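Multicopper oxidase (Pseudomonas thermotolerans, PDB 6VOW) probably couples the one-electron oxidation of phenolic, laccase-type substrates to the reduction of dioxygen to water at a mononuclear copper and a three-copper cluster. Local coordinates at residues V434-C439 against M450-V455; I390-M395 against V425-D430; L325-E330 against R365-L370. All blocks are in the same frame, centred on the assembly; numbering follows the deposited sequence.

Contact 1 of 3, residues V434-C439 against M450-V455; sequences VWMFHC and MAAIEV. With CU (copper (II) ion), chain D; C2O (Cu-O-Cu linkage), chain B.
Trp435 pairs with Ile453 and Phe437 with Ala451 through their backbones, making an antiparallel strand pair in the copper-bearing C-terminal cupredoxin domain. Both are hydrogen-bonded pairs; the bond from Trp435 N to Ile453 O spans 2.8 Å and is nearly straight at 174°. Side chains alternate between the two sheet faces. Trp435, Phe437, Ala451 and Ile453 share one, where Ile453 CD1 lies 3.6 Å from Phe437 CD2 and the indole edge of Trp435 meets the methyl CG2 of Val455. Val434, Met436, His438, Met450, Ala452 and Glu454 share the other. There the small Ala452 accepts the bent thioether of Met436, whose CE presses to 3.3 Å from Ala452 CB, a tight fit. Met450 runs alongside His438, Met450 CB lying 3.5 Å from His438 CB, with its sulfur set obliquely to the imidazole. ND1 of that ring donates to Cys439 O, a bond that helps hold the imidazole with His438 NE2 2.2 Å from CU3 of the Cu-O-Cu unit. Cys439 SG binds the mononuclear copper with His388 and His444, making His438-Cys439 a covalent link between the copper centres. Strand 388-392 flanks strand 433-439, strand 368-370 flanks strand 450-455, and helix 442-446 touches His438 and Met450.

Contact 2 of 3, residues I390-M395 against V425-D430; sequences IHLHGM and VALVAD. With CU (copper (II) ion), chain C; C2O (Cu-O-Cu linkage), chain B.
Met395 and Leu427 meet through methyl groups, Met395 CE lying 3.7 Å from Leu427 CD1. Met395 CG lies 3.9 Å from Val428 O, and beyond it the chain bends at chi2 and again at chi3 (53°), which carries the CE methyl over to Leu427, with the backbone of Ala429 just beyond. A flexible, unbranched side chain suits this place, since it can lie along the backbone as it turns at Ala429, the centre of an inverse gamma turn. Leu392, three residues earlier, also meets Leu427: Leu392 CD2 comes to 4.1 Å from Leu427 CD2, the two leucines crossing at about a right angle. Leu427 thus offers one methyl of its fork to each partner, CD1 to Met395 and CD2 to Leu392. These contacts are sheet-to-sheet packing in the cupredoxin beta-sandwich, strand 388-392 belonging to one sheet and strand 422-428 to the other. Leu392 enters the core at the end of strand 388-392, while His391 before it and His393, just past the strand, turn to the copper cluster as a His-X-His sequence. His391 NE2 binds a copper ion at 2.0 Å, together with His94; His393 NE2 lies 2.2 Å from CU3 of the Cu-O-Cu unit, which His138 and His438 also bind. In the second shell Thr414 OG1 hydrogen-bonds His391 ND1 and Asp105 OD2 hydrogen-bonds His393 ND1, fixing the rotation of both imidazoles. Further out, Phe378 and Phe397 pack against Leu427 within the sandwich.

Contact 3 of 3, residues L325-E330 against R365-L370; sequences LSFRFE and RPIATL
Leu325 projects from strand 323-329 toward the segment 365-370, and its side chain makes the closest approach between them. From CB, which points across the gap, the chain passes to CG, placed anti to the carbonyl carbon (chi1 -72°), and there it forks. The branch that does the touching is CD2: Leu325 CD2 presses to 3.4 Å from Ala368 CB, closer than usual for two methyl carbons, and also lies 4.0 Å from Leu370 CD2. One leucine methyl therefore bridges two residues of the opposing strand, while CD1 stands farther from Ala368 CB and only loosely near Leu370. The short side chain of Ala368 suits this place, because its single methyl lets the leucine tip come close to the backbone of the strand. Two positions along, Phe327 extends its ring so that the rim meets the partner segment: Phe327 CE2 lies 3.7 Å from Ile367 CG2, and Phe327 CZ is 4.3 Å from Ala368 CB. Both methyls sit at the edge of the ring, near its plane, and the side chains of Phe327 and Ile367 run antiparallel to one another as they pass. The backbones stay well apart, the strand axes approaching to 10.2 Å, as expected of strands from the two facing sheets of a sandwich. Phe327 also meets Phe437 edge-to-face and touches the ring of Phe378, continuing the aromatic core. Every pair named between the two segments is carbon against carbon, so the contact depends on the complementary shapes of methyl groups and an aromatic rim and on the exclusion of water, without the directionality of polar bonds.

In the fold
From the N terminus, the chain first closes contact 3, where 365-370 returns to 325-330 after a long excursion that contains no helix or strand and is partly unmodelled. Contact 2 follows, its loop from 390-395 to 425-430 running through three strands. Contact 1 closes last, across the short connection that holds helix 442-446. The three loops lie in series, neither nesting nor crossing. Contacts 2 and 3 join the two sheets of the C-terminal domain, whereas contact 1 is a pairing inside one of them. In that sheet strand 368-370 borders 450-455, and 433-439 borders 388-392, so contact 1 lies between elements of the other two.

Contact 1 of 3, residues V434-C439 against M450-V455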
loop_
_atom_site.group_PDB
_atom_site.type_symbol
_atom_site.label_atom_id
_atom_site.label_comp_id
_atom_site.label_asym_id
_atom_site.label_seq_id
_atom_site.Cartn_x
_atom_site.Cartn_y
_atom_site.Cartn_z
ATOM N N VAL A 434 12.358 13.234 8.498
ATOM C CA VAL A 434 11.794 12.577 9.640
ATOM C C VAL A 434 10.712 11.724 9.090
ATOM O O VAL A 434 9.715 12.204 8.672
ATOM C CB VAL A 434 11.240 13.570 10.695
ATOM C CG1 VAL A 434 10.690 12.770 11.892
ATOM C CG2 VAL A 434 12.326 14.542 11.166
ATOM N N TRP A 435 10.930 10.428 9.079
ATOM C CA TRP A 435 10.000 9.518 8.400
ATOM C C TRP A 435 9.223 8.658 9.376
ATOM O O TRP A 435 9.797 7.966 10.217
ATOM C CB TRP A 435 10.794 8.570 7.518
ATOM C CG TRP A 435 11.682 9.319 6.745
ATOM C CD1 TRP A 435 12.985 9.585 7.025
ATOM C CD2 TRP A 435 11.344 10.079 5.614
ATOM N NE1 TRP A 435 13.498 10.441 6.093
ATOM C CE2 TRP A 435 12.507 10.758 5.206
ATOM C CE3 TRP A 435 10.194 10.228 4.877
ATOM C CZ2 TRP A 435 12.551 11.536 4.044
ATOM C CZ3 TRP A 435 10.257 11.051 3.716
ATOM C CH2 TRP A 435 11.423 11.672 3.329
ATOM N N MET A 436 7.924 8.672 9.202
ATOM C CA MET A 436 7.034 7.785 9.946
ATOM C C MET A 436 7.308 6.314 9.664
ATOM O O MET A 436 7.583 5.875 8.530
ATOM C CB MET A 436 5.544 8.053 9.656
ATOM C CG MET A 436 5.062 9.485 9.877
ATOM S SD MET A 436 5.471 10.145 11.534
ATOM C CE MET A 436 7.185 10.686 11.348
ATOM N N PHE A 437 7.135 5.577 10.738
ATOM C CA PHE A 437 7.417 4.176 10.809
ATOM C C PHE A 437 6.319 3.567 11.635
ATOM O O PHE A 437 6.199 3.854 12.796
ATOM C CB PHE A 437 8.722 4.009 11.479
ATOM C CG PHE A 437 9.169 2.614 11.600
ATOM C CD1 PHE A 437 9.108 1.746 10.547
ATOM C CD2 PHE A 437 9.773 2.198 12.785
ATOM C CE1 PHE A 437 9.580 0.451 10.671
ATOM C CE2 PHE A 437 10.279 0.913 12.915
ATOM C CZ PHE A 437 10.180 0.038 11.844
ATOM N N HIS A 438 5.464 2.826 10.976
ATOM C CA HIS A 438 4.243 2.454 11.616
ATOM C C HIS A 438 3.560 1.193 11.039
ATOM O O HIS A 438 3.810 0.724 9.890
ATOM C CB HIS A 438 3.310 3.668 11.669
ATOM C CG HIS A 438 2.703 3.978 10.349
ATOM N ND1 HIS A 438 1.641 3.273 9.854
ATOM C CD2 HIS A 438 3.087 4.815 9.362
ATOM C CE1 HIS A 438 1.342 3.702 8.650
ATOM N NE2 HIS A 438 2.205 4.635 8.335
ATOM N N CYS A 439 2.680 0.615 11.869
ATOM C CA CYS A 439 1.884 -0.486 11.416
ATOM C C CYS A 439 0.861 0.157 10.510
ATOM O O CYS A 439 0.329 1.257 10.813
ATOM C CB CYS A 439 1.174 -1.215 12.548
ATOM S SG CYS A 439 -0.091 -2.323 11.875
ATOM N N MET A 450 3.278 3.648 16.044
ATOM C CA MET A 450 3.920 4.529 15.127
ATOM C C MET A 450 5.074 5.193 15.823
ATOM O O MET A 450 5.044 5.457 17.043
ATOM C CB MET A 450 2.960 5.537 14.555
ATOM C CG MET A 450 3.577 6.651 13.744
ATOM S SD MET A 450 2.434 7.290 12.509
ATOM C CE MET A 450 1.289 8.365 13.377
ATOM N N ALA A 451 6.115 5.410 15.052
ATOM C CA ALA A 451 7.208 6.173 15.527
ATOM C C ALA A 451 7.760 6.969 14.371
ATOM O O ALA A 451 7.287 6.894 13.234
ATOM C CB ALA A 451 8.228 5.243 16.085
ATOM N N ALA A 452 8.732 7.786 14.684
ATOM C CA ALA A 452 9.373 8.608 13.710
ATOM C C ALA A 452 10.883 8.315 13.766
ATOM O O ALA A 452 11.475 8.169 14.850
ATOM C CB ALA A 452 9.066 10.068 13.996
ATOM N N ILE A 453 11.475 8.153 12.582
ATOM C CA ILE A 453 12.916 7.908 12.428
ATOM C C ILE A 453 13.465 9.103 11.685
ATOM O O ILE A 453 13.075 9.346 10.522
ATOM C CB ILE A 453 13.185 6.645 11.626
ATOM C CG1 ILE A 453 12.750 5.420 12.452
ATOM C CG2 ILE A 453 14.659 6.592 11.212
ATOM C CD1 ILE A 453 12.522 4.213 11.621
ATOM N N GLU A 454 14.350 9.848 12.354
ATOM C CA GLU A 454 15.001 11.021 11.753
ATOM C C GLU A 454 16.229 10.551 10.944
ATOM O O GLU A 454 17.083 9.811 11.488
ATOM C CB GLU A 454 15.413 12.038 12.828
ATOM C CG GLU A 454 15.977 13.327 12.227
ATOM C CD GLU A 454 16.313 14.404 13.220
ATOM O OE1 GLU A 454 15.595 14.535 14.227
ATOM O OE2 GLU A 454 17.275 15.152 12.959
ATOM N N VAL A 455 16.238 10.893 9.652
ATOM C CA VAL A 455 17.404 10.821 8.759
ATOM C C VAL A 455 17.919 12.253 8.662
ATOM O O VAL A 455 17.462 13.053 7.858
ATOM C CB VAL A 455 17.089 10.323 7.324
ATOM C CG1 VAL A 455 18.391 10.111 6.509
ATOM C CG2 VAL A 455 16.394 9.003 7.361
HETATM CU CU CU D . -0.524 -3.575 13.651
HETATM CU CU2 C2O B . 0.372 4.100 3.349
HETATM CU CU3 C2O B . 2.308 6.331 6.873
HETATM O O1 C2O B . 1.403 5.079 5.166
#

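Contact 2 of 3, residues I390-M395 against V425-D430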
loop_
_atom_site.group_PDB
_atom_site.type_symbol
_atom_site.label_atom_id
_atom_site.label_comp_id
_atom_site.label_asym_id
_atom_site.label_seq_id
_atom_site.Cartn_x
_atom_site.Cartn_y
_atom_site.Cartn_z
ATOM N N ILE A 390 4.206 -3.568 8.739
ATOM C CA ILE A 390 5.008 -2.525 9.251
ATOM C C ILE A 390 5.582 -1.801 8.094
ATOM O O ILE A 390 6.310 -2.397 7.266
ATOM C CB ILE A 390 6.143 -3.028 10.071
ATOM C CG1 ILE A 390 5.604 -3.795 11.334
ATOM C CG2 ILE A 390 7.064 -1.840 10.436
ATOM C CD1 ILE A 390 5.071 -2.966 12.447
ATOM N N HIS A 391 5.367 -0.508 8.113
ATOM C CA HIS A 391 5.723 0.332 6.979
ATOM C C HIS A 391 6.685 1.478 7.343
ATOM O O HIS A 391 6.605 2.060 8.417
ATOM C CB HIS A 391 4.403 0.815 6.464
ATOM C CG HIS A 391 4.515 1.856 5.438
ATOM N ND1 HIS A 391 4.966 1.593 4.164
ATOM C CD2 HIS A 391 4.185 3.165 5.462
ATOM C CE1 HIS A 391 4.948 2.708 3.454
ATOM N NE2 HIS A 391 4.473 3.665 4.213
ATOM N N LEU A 392 7.623 1.792 6.473
ATOM C CA LEU A 392 8.544 2.926 6.680
ATOM C C LEU A 392 8.348 3.907 5.536
ATOM O O LEU A 392 8.408 3.520 4.398
ATOM C CB LEU A 392 9.940 2.409 6.620
ATOM C CG LEU A 392 11.035 3.396 6.855
ATOM C CD1 LEU A 392 10.808 4.168 8.179
ATOM C CD2 LEU A 392 12.293 2.598 6.856
ATOM N N HIS A 393 8.152 5.177 5.858
ATOM C CA HIS A 393 8.144 6.201 4.889
ATOM C C HIS A 393 9.511 6.504 4.392
ATOM O O HIS A 393 10.529 6.268 5.113
ATOM C CB HIS A 393 7.769 7.446 5.555
ATOM C CG HIS A 393 6.370 7.490 5.916
ATOM N ND1 HIS A 393 5.637 8.645 5.844
ATOM C CD2 HIS A 393 5.527 6.504 6.277
ATOM C CE1 HIS A 393 4.387 8.378 6.145
ATOM N NE2 HIS A 393 4.311 7.086 6.405
ATOM N N GLY A 394 9.526 7.080 3.182
ATOM C CA GLY A 394 10.698 7.787 2.696
ATOM C C GLY A 394 11.742 6.949 2.069
ATOM O O GLY A 394 12.548 7.471 1.337
ATOM N N MET A 395 11.719 5.667 2.408
ATOM C CA MET A 395 12.779 4.758 2.177
ATOM C C MET A 395 12.250 3.385 1.904
ATOM O O MET A 395 11.139 3.026 2.250
ATOM C CB MET A 395 13.661 4.694 3.388
ATOM C CG MET A 395 14.818 5.688 3.330
ATOM S SD MET A 395 15.120 6.657 4.815
ATOM C CE MET A 395 15.275 5.455 6.109
ATOM N N VAL A 425 15.643 -6.599 8.577
ATOM C CA VAL A 425 15.316 -5.738 7.476
ATOM C C VAL A 425 16.481 -4.725 7.396
ATOM O O VAL A 425 16.993 -4.284 8.427
ATOM C CB VAL A 425 13.927 -5.119 7.801
ATOM C CG1 VAL A 425 13.834 -3.655 7.501
ATOM C CG2 VAL A 425 12.836 -5.829 7.063
ATOM N N ALA A 426 16.893 -4.357 6.186
ATOM C CA ALA A 426 18.025 -3.480 5.983
ATOM C C ALA A 426 17.780 -2.381 4.936
ATOM O O ALA A 426 17.113 -2.587 3.933
ATOM C CB ALA A 426 19.212 -4.338 5.584
ATOM N N LEU A 427 18.356 -1.213 5.206
ATOM C CA LEU A 427 18.129 -0.021 4.439
ATOM C C LEU A 427 19.358 0.804 4.381
ATOM O O LEU A 427 20.227 0.685 5.245
ATOM C CB LEU A 427 17.057 0.827 5.108
ATOM C CG LEU A 427 17.273 1.205 6.577
ATOM C CD1 LEU A 427 17.595 2.646 6.661
ATOM C CD2 LEU A 427 16.051 0.962 7.483
ATOM N N VAL A 428 19.411 1.668 3.356
ATOM C CA VAL A 428 20.280 2.828 3.315
ATOM C C VAL A 428 19.461 4.032 3.697
ATOM O O VAL A 428 18.379 4.205 3.195
ATOM C CB VAL A 428 20.914 3.012 1.918
ATOM C CG1 VAL A 428 21.891 4.241 1.893
ATOM C CG2 VAL A 428 21.575 1.663 1.493
ATOM N N ALA A 429 19.988 4.849 4.624
ATOM C CA ALA A 429 19.293 6.031 5.131
ATOM C C ALA A 429 19.587 7.138 4.133
ATOM O O ALA A 429 20.357 8.040 4.363
ATOM C CB ALA A 429 19.730 6.351 6.535
ATOM N N ASP A 430 18.847 7.016 3.044
ATOM C CA ASP A 430 19.055 7.599 1.726
ATOM C C ASP A 430 18.564 9.026 1.620
ATOM O O ASP A 430 19.044 9.784 0.835
ATOM C CB ASP A 430 18.121 6.794 0.775
ATOM C CG ASP A 430 18.782 6.378 -0.491
ATOM O OD1 ASP A 430 19.734 7.070 -0.974
ATOM O OD2 ASP A 430 18.320 5.318 -1.017
HETATM CU CU CU C . 3.953 5.447 3.543
HETATM CU CU2 C2O B . 0.372 4.100 3.349
HETATM CU CU3 C2O B . 2.308 6.331 6.873
HETATM O O1 C2O B . 1.403 5.079 5.166
#

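Contact 3 of 3, residues L325-E330 against R365-L370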
loop_
_atom_site.group_PDB
_atom_site.type_symbol
_atom_site.label_atom_id
_atom_site.label_comp_id
_atom_site.label_asym_id
_atom_site.label_seq_id
_atom_site.Cartn_x
_atom_site.Cartn_y
_atom_site.Cartn_z
ATOM N N LEU A 325 19.468 -1.666 14.616
ATOM C CA LEU A 325 18.516 -1.096 15.549
ATOM C C LEU A 325 17.406 -2.076 15.748
ATOM O O LEU A 325 16.869 -2.664 14.808
ATOM C CB LEU A 325 17.917 0.218 15.076
ATOM C CG LEU A 325 18.878 1.416 15.107
ATOM C CD1 LEU A 325 19.987 1.266 14.066
ATOM C CD2 LEU A 325 18.096 2.716 14.887
ATOM N N SER A 326 17.047 -2.239 17.011
ATOM C CA SER A 326 16.031 -3.173 17.326
ATOM C C SER A 326 14.823 -2.411 17.713
ATOM O O SER A 326 14.901 -1.392 18.421
ATOM C CB SER A 326 16.456 -4.095 18.423
ATOM O OG SER A 326 15.770 -5.305 18.148
ATOM N N PHE A 327 13.701 -2.895 17.219
ATOM C CA PHE A 327 12.425 -2.267 17.449
ATOM C C PHE A 327 11.483 -3.334 18.016
ATOM O O PHE A 327 11.387 -4.462 17.459
ATOM C CB PHE A 327 11.910 -1.653 16.134
ATOM C CG PHE A 327 12.720 -0.470 15.651
ATOM C CD1 PHE A 327 13.637 -0.601 14.620
ATOM C CD2 PHE A 327 12.558 0.773 16.227
ATOM C CE1 PHE A 327 14.369 0.500 14.173
ATOM C CE2 PHE A 327 13.298 1.860 15.818
ATOM C CZ PHE A 327 14.196 1.741 14.790
ATOM N N ARG A 328 10.824 -2.994 19.133
ATOM C CA ARG A 328 9.833 -3.889 19.786
ATOM C C ARG A 328 8.387 -3.422 19.615
ATOM O O ARG A 328 8.039 -2.339 20.049
ATOM C CB ARG A 328 10.144 -4.038 21.284
ATOM C CG ARG A 328 11.524 -4.638 21.594
ATOM C CD ARG A 328 11.805 -4.636 23.084
ATOM N NE ARG A 328 11.521 -3.339 23.722
ATOM C CZ ARG A 328 12.269 -2.233 23.606
ATOM N NH1 ARG A 328 13.390 -2.197 22.880
ATOM N NH2 ARG A 328 11.890 -1.138 24.248
ATOM N N PHE A 329 7.543 -4.274 19.020
ATOM C CA PHE A 329 6.104 -3.985 18.820
ATOM C C PHE A 329 5.331 -5.005 19.714
ATOM O O PHE A 329 5.509 -6.184 19.481
ATOM C CB PHE A 329 5.662 -4.167 17.276
ATOM C CG PHE A 329 6.604 -3.548 16.240
ATOM C CD1 PHE A 329 6.289 -2.327 15.616
ATOM C CD2 PHE A 329 7.790 -4.188 15.846
ATOM C CE1 PHE A 329 7.154 -1.720 14.686
ATOM C CE2 PHE A 329 8.665 -3.592 14.907
ATOM C CZ PHE A 329 8.334 -2.362 14.320
ATOM N N GLU A 330 4.512 -4.721 20.744
ATOM C CA GLU A 330 4.392 -3.544 21.563
ATOM C C GLU A 330 5.144 -3.909 22.820
ATOM O O GLU A 330 5.737 -5.001 22.890
ATOM C CB GLU A 330 2.891 -3.225 21.861
ATOM C CG GLU A 330 2.088 -4.203 22.788
ATOM C CD GLU A 330 1.421 -3.620 24.139
ATOM O OE1 GLU A 330 1.719 -4.228 25.184
ATOM O OE2 GLU A 330 0.580 -2.647 24.232
ATOM N N ARG A 365 10.360 14.073 18.816
ATOM C CA ARG A 365 11.165 13.235 19.720
ATOM C C ARG A 365 11.354 11.894 19.068
ATOM O O ARG A 365 10.696 10.953 19.432
ATOM C CB ARG A 365 10.475 13.111 21.045
ATOM C CG ARG A 365 10.392 14.487 21.718
ATOM C CD ARG A 365 9.467 14.552 22.916
ATOM N NE ARG A 365 8.137 13.973 22.673
ATOM C CZ ARG A 365 7.798 12.694 22.881
ATOM N NH1 ARG A 365 8.709 11.812 23.318
ATOM N NH2 ARG A 365 6.547 12.286 22.635
ATOM N N PRO A 366 12.281 11.795 18.105
ATOM C CA PRO A 366 12.298 10.667 17.167
ATOM C C PRO A 366 12.904 9.388 17.779
ATOM O O PRO A 366 14.017 9.444 18.357
ATOM C CB PRO A 366 13.220 11.189 16.067
ATOM C CG PRO A 366 14.228 12.027 16.814
ATOM C CD PRO A 366 13.584 12.482 18.115
ATOM N N ILE A 367 12.195 8.257 17.645
ATOM C CA ILE A 367 12.626 6.945 18.256
ATOM C C ILE A 367 14.064 6.590 17.848
ATOM O O ILE A 367 14.806 6.020 18.659
ATOM C CB ILE A 367 11.640 5.772 17.967
ATOM C CG1 ILE A 367 11.731 4.650 19.035
ATOM C CG2 ILE A 367 11.851 5.165 16.571
ATOM C CD1 ILE A 367 10.977 4.911 20.357
ATOM N N ALA A 368 14.457 6.943 16.614
ATOM C CA ALA A 368 15.869 6.870 16.199
ATOM C C ALA A 368 16.268 7.951 15.201
ATOM O O ALA A 368 15.419 8.541 14.476
ATOM C CB ALA A 368 16.194 5.500 15.616
ATOM N N THR A 369 17.590 8.138 15.144
ATOM C CA THR A 369 18.247 9.185 14.382
ATOM C C THR A 369 19.375 8.541 13.553
ATOM O O THR A 369 20.418 8.158 14.099
ATOM C CB THR A 369 18.740 10.285 15.345
ATOM O OG1 THR A 369 17.614 10.752 16.079
ATOM C CG2 THR A 369 19.331 11.472 14.618
ATOM N N LEU A 370 19.119 8.369 12.245
ATOM C CA LEU A 370 20.040 7.736 11.313
ATOM C C LEU A 370 20.893 8.781 10.622
ATOM O O LEU A 370 20.441 9.883 10.344
ATOM C CB LEU A 370 19.274 6.954 10.230
ATOM C CG LEU A 370 18.265 5.926 10.715
ATOM C CD1 LEU A 370 17.614 5.291 9.537
ATOM C CD2 LEU A 370 18.862 4.850 11.640
#